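Local coordinates for protein allantoicase (Saccharomyces cerevisiae, PDB 1O59) that catalyses the hydrolysis of allantoate to (S)-ureidoglycolate and urea, letting yeast use purines as a secondary nitrogen source, at residues A55-L60 / D81-R86. Sequence-based numbering, arbitrary orientation.
Sequences ASAENL and DGWETR
Ala-55 and Glu-84 form a single antiparallel beta bridge, a hydrogen-bonded pair that ties the loop after strand 45-49 to the short strand 83-84 in the first allantoicase repeat. Of its two bonds, Glu-84 N to Ala-55 O is the sounder, 3.1 Å long and nearly straight at 167°; the return bond, Ala-55 N to Glu-84 O, is weak at 3.3 Å. The same Ala-55 O also receives a CA-H...O contact from Trp-83 CA at 3.5 Å.

Beyond the bridge, Ala-57, at the start of a 3-10 segment, and Leu-60 pack against the Trp-83 side chain. A chi1 of 177° swings the Trp-83 ring away from its own N and sets the five-membered ring against Ala-57, whose CB sits over the face, 4.1 Å from that ring's centroid, a CH-pi contact. Trp-83 NE1 hydrogen-bonds to the backbone O of Asp-51, which helps fix the ring's rotation, while Val-96 and Met-181 bring the neighbouring sheet against the same side chain. A leucine in place of Trp-83 would probably leave Asp-51 O without its indole N-H and open a gap beside Ala-57 CB. Leu-60 packs on the stem of the side chain, its CD2 3.7 Å from Trp-83 CB, and its CD1 comes obliquely to the ring at Trp-83 CE3, 3.9 Å away.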
ATOM      1  N   ALA A  55      14.710  17.854   7.483  1.00 60.49           N
ATOM      2  CA  ALA A  55      14.306  16.938   6.435  1.00 61.22           C
ATOM      3  C   ALA A  55      12.796  16.840   6.422  1.00 62.03           C
ATOM      4  O   ALA A  55      12.200  16.836   7.493  1.00 62.72           O
ATOM      5  CB  ALA A  55      14.929  15.575   6.668  1.00 61.43           C
ATOM      6  N   SER A  56      12.189  16.755   5.235  1.00 62.61           N
ATOM      7  CA  SER A  56      10.737  16.926   5.084  1.00 63.36           C
ATOM      8  C   SER A  56       9.967  15.770   5.569  1.00 63.19           C
ATOM      9  O   SER A  56      10.301  14.647   5.253  1.00 62.36           O
ATOM     10  CB  SER A  56      10.308  17.066   3.625  1.00 63.09           C
ATOM     11  OG  SER A  56      11.200  17.927   2.971  1.00 68.11           O
ATOM     12  N   ALA A  57       8.854  16.092   6.214  1.00 64.15           N
ATOM     13  CA  ALA A  57       7.817  15.146   6.594  1.00 64.46           C
ATOM     14  C   ALA A  57       7.307  14.330   5.424  1.00 65.02           C
ATOM     15  O   ALA A  57       6.964  13.179   5.557  1.00 64.85           O
ATOM     16  CB  ALA A  57       6.669  15.906   7.241  1.00 64.90           C
ATOM     17  N   GLU A  58       7.277  14.935   4.259  1.00 66.55           N
ATOM     18  CA  GLU A  58       6.774  14.279   3.049  1.00 67.95           C
ATOM     19  C   GLU A  58       7.527  13.009   2.680  1.00 66.30           C
ATOM     20  O   GLU A  58       6.970  12.136   1.981  1.00 66.69           O
ATOM     21  CB  GLU A  58       6.864  15.242   1.864  1.00 67.88           C
ATOM     22  CG  GLU A  58       5.630  15.233   1.014  1.00 71.65           C
ATOM     23  CD  GLU A  58       5.798  16.054  -0.246  1.00 73.36           C
ATOM     24  OE1 GLU A  58       6.355  17.211  -0.143  1.00 81.13           O
ATOM     25  OE2 GLU A  58       5.356  15.543  -1.328  1.00 78.87           O
ATOM     26  N   ASN A  59       8.785  12.920   3.119  1.00 64.47           N
ATOM     27  CA  ASN A  59       9.590  11.724   2.867  1.00 63.09           C
ATOM     28  C   ASN A  59       9.012  10.467   3.493  1.00 62.12           C
ATOM     29  O   ASN A  59       9.183   9.380   2.947  1.00 62.58           O
ATOM     30  CB  ASN A  59      11.040  11.908   3.317  1.00 62.56           C
ATOM     31  CG  ASN A  59      11.800  12.929   2.485  1.00 61.03           C
ATOM     32  OD1 ASN A  59      12.477  13.801   3.032  1.00 62.09           O
ATOM     33  ND2 ASN A  59      11.681  12.839   1.175  1.00 57.10           N
ATOM     34  N   LEU A  60       8.292  10.619   4.599  1.00 61.07           N
ATOM     35  CA  LEU A  60       7.782   9.472   5.379  1.00 59.96           C
ATOM     36  C   LEU A  60       6.928   8.520   4.593  1.00 59.39           C
ATOM     37  O   LEU A  60       6.926   7.329   4.900  1.00 58.89           O
ATOM     38  CB  LEU A  60       6.935   9.950   6.548  1.00 59.55           C
ATOM     39  CG  LEU A  60       7.617  10.777   7.620  1.00 60.24           C
ATOM     40  CD1 LEU A  60       6.594  11.393   8.545  1.00 60.91           C
ATOM     41  CD2 LEU A  60       8.567   9.925   8.417  1.00 61.56           C
ATOM     42  N   ASP A  81      16.920  11.245   3.930  1.00 71.98           N
ATOM     43  CA  ASP A  81      15.756  10.677   3.286  1.00 69.40           C
ATOM     44  C   ASP A  81      14.775  10.321   4.376  1.00 67.19           C
ATOM     45  O   ASP A  81      14.688   9.168   4.841  1.00 66.40           O
ATOM     46  CB  ASP A  81      16.158   9.466   2.469  1.00 69.42           C
ATOM     47  CG  ASP A  81      15.051   8.977   1.566  1.00 69.65           C
ATOM     48  OD1 ASP A  81      13.875   9.426   1.703  1.00 68.44           O
ATOM     49  OD2 ASP A  81      15.285   8.131   0.681  1.00 70.03           O
ATOM     50  N   GLY A  82      14.062  11.347   4.815  1.00 64.70           N
ATOM     51  CA  GLY A  82      13.263  11.238   6.013  1.00 63.16           C
ATOM     52  C   GLY A  82      12.722  12.519   6.563  1.00 61.69           C
ATOM     53  O   GLY A  82      12.931  13.606   6.016  1.00 62.63           O
ATOM     54  N   TRP A  83      12.013  12.380   7.660  1.00 60.30           N
ATOM     55  CA  TRP A  83      11.518  13.511   8.420  1.00 59.85           C
ATOM     56  C   TRP A  83      12.441  13.705   9.610  1.00 59.45           C
ATOM     57  O   TRP A  83      12.674  12.754  10.361  1.00 59.48           O
ATOM     58  CB  TRP A  83      10.112  13.206   8.920  1.00 60.11           C
ATOM     59  CG  TRP A  83       9.516  14.261   9.788  1.00 59.10           C
ATOM     60  CD1 TRP A  83       9.598  15.600   9.607  1.00 59.70           C
ATOM     61  CD2 TRP A  83       8.737  14.058  10.953  1.00 58.81           C
ATOM     62  NE1 TRP A  83       8.915  16.258  10.590  1.00 59.59           N
ATOM     63  CE2 TRP A  83       8.361  15.331  11.434  1.00 60.93           C
ATOM     64  CE3 TRP A  83       8.295  12.913  11.651  1.00 60.83           C
ATOM     65  CZ2 TRP A  83       7.551  15.509  12.595  1.00 60.92           C
ATOM     66  CZ3 TRP A  83       7.485  13.084  12.807  1.00 60.12           C
ATOM     67  CH2 TRP A  83       7.133  14.376  13.265  1.00 60.18           C
ATOM     68  N   GLU A  84      13.007  14.895   9.756  1.00 58.09           N
ATOM     69  CA  GLU A  84      13.806  15.179  10.912  1.00 58.21           C
ATOM     70  C   GLU A  84      13.598  16.607  11.409  1.00 58.11           C
ATOM     71  O   GLU A  84      13.635  17.568  10.624  1.00 58.47           O
ATOM     72  CB  GLU A  84      15.303  14.921  10.654  1.00 58.48           C
ATOM     73  CG  GLU A  84      16.142  15.096  11.917  1.00 57.72           C
ATOM     74  CD  GLU A  84      17.629  15.123  11.671  1.00 59.33           C
ATOM     75  OE1 GLU A  84      18.044  14.955  10.498  1.00 61.24           O
ATOM     76  OE2 GLU A  84      18.387  15.289  12.670  1.00 59.01           O
ATOM     77  N   THR A  85      13.382  16.729  12.720  1.00 57.09           N
ATOM     78  CA  THR A  85      13.022  18.003  13.333  1.00 56.58           C
ATOM     79  C   THR A  85      14.160  18.609  14.092  1.00 55.90           C
ATOM     80  O   THR A  85      15.159  17.967  14.349  1.00 55.69           O
ATOM     81  CB  THR A  85      11.828  17.825  14.289  1.00 56.90           C
ATOM     82  OG1 THR A  85      12.108  16.835  15.304  1.00 55.07           O
ATOM     83  CG2 THR A  85      10.588  17.316  13.471  1.00 57.05           C
ATOM     84  N   ARG A  86      14.011  19.879  14.424  1.00 55.33           N
ATOM     85  CA  ARG A  86      15.028  20.583  15.191  1.00 54.91           C
ATOM     86  C   ARG A  86      15.165  19.958  16.576  1.00 54.51           C
ATOM     87  O   ARG A  86      14.276  19.240  17.049  1.00 54.96           O
ATOM     88  CB  ARG A  86      14.690  22.072  15.305  1.00 54.78           C
ATOM     89  CG  ARG A  86      13.274  22.370  15.803  1.00 54.52           C
ATOM     90  CD  ARG A  86      13.041  22.355  17.309  1.00 54.38           C
ATOM     91  NE  ARG A  86      11.608  22.267  17.522  1.00 55.38           N
ATOM     92  CZ  ARG A  86      10.894  21.168  17.356  1.00 55.31           C
ATOM     93  NH1 ARG A  86      11.465  20.004  17.052  1.00 56.36           N
ATOM     94  NH2 ARG A  86       9.588  21.233  17.503  1.00 56.35           N
TER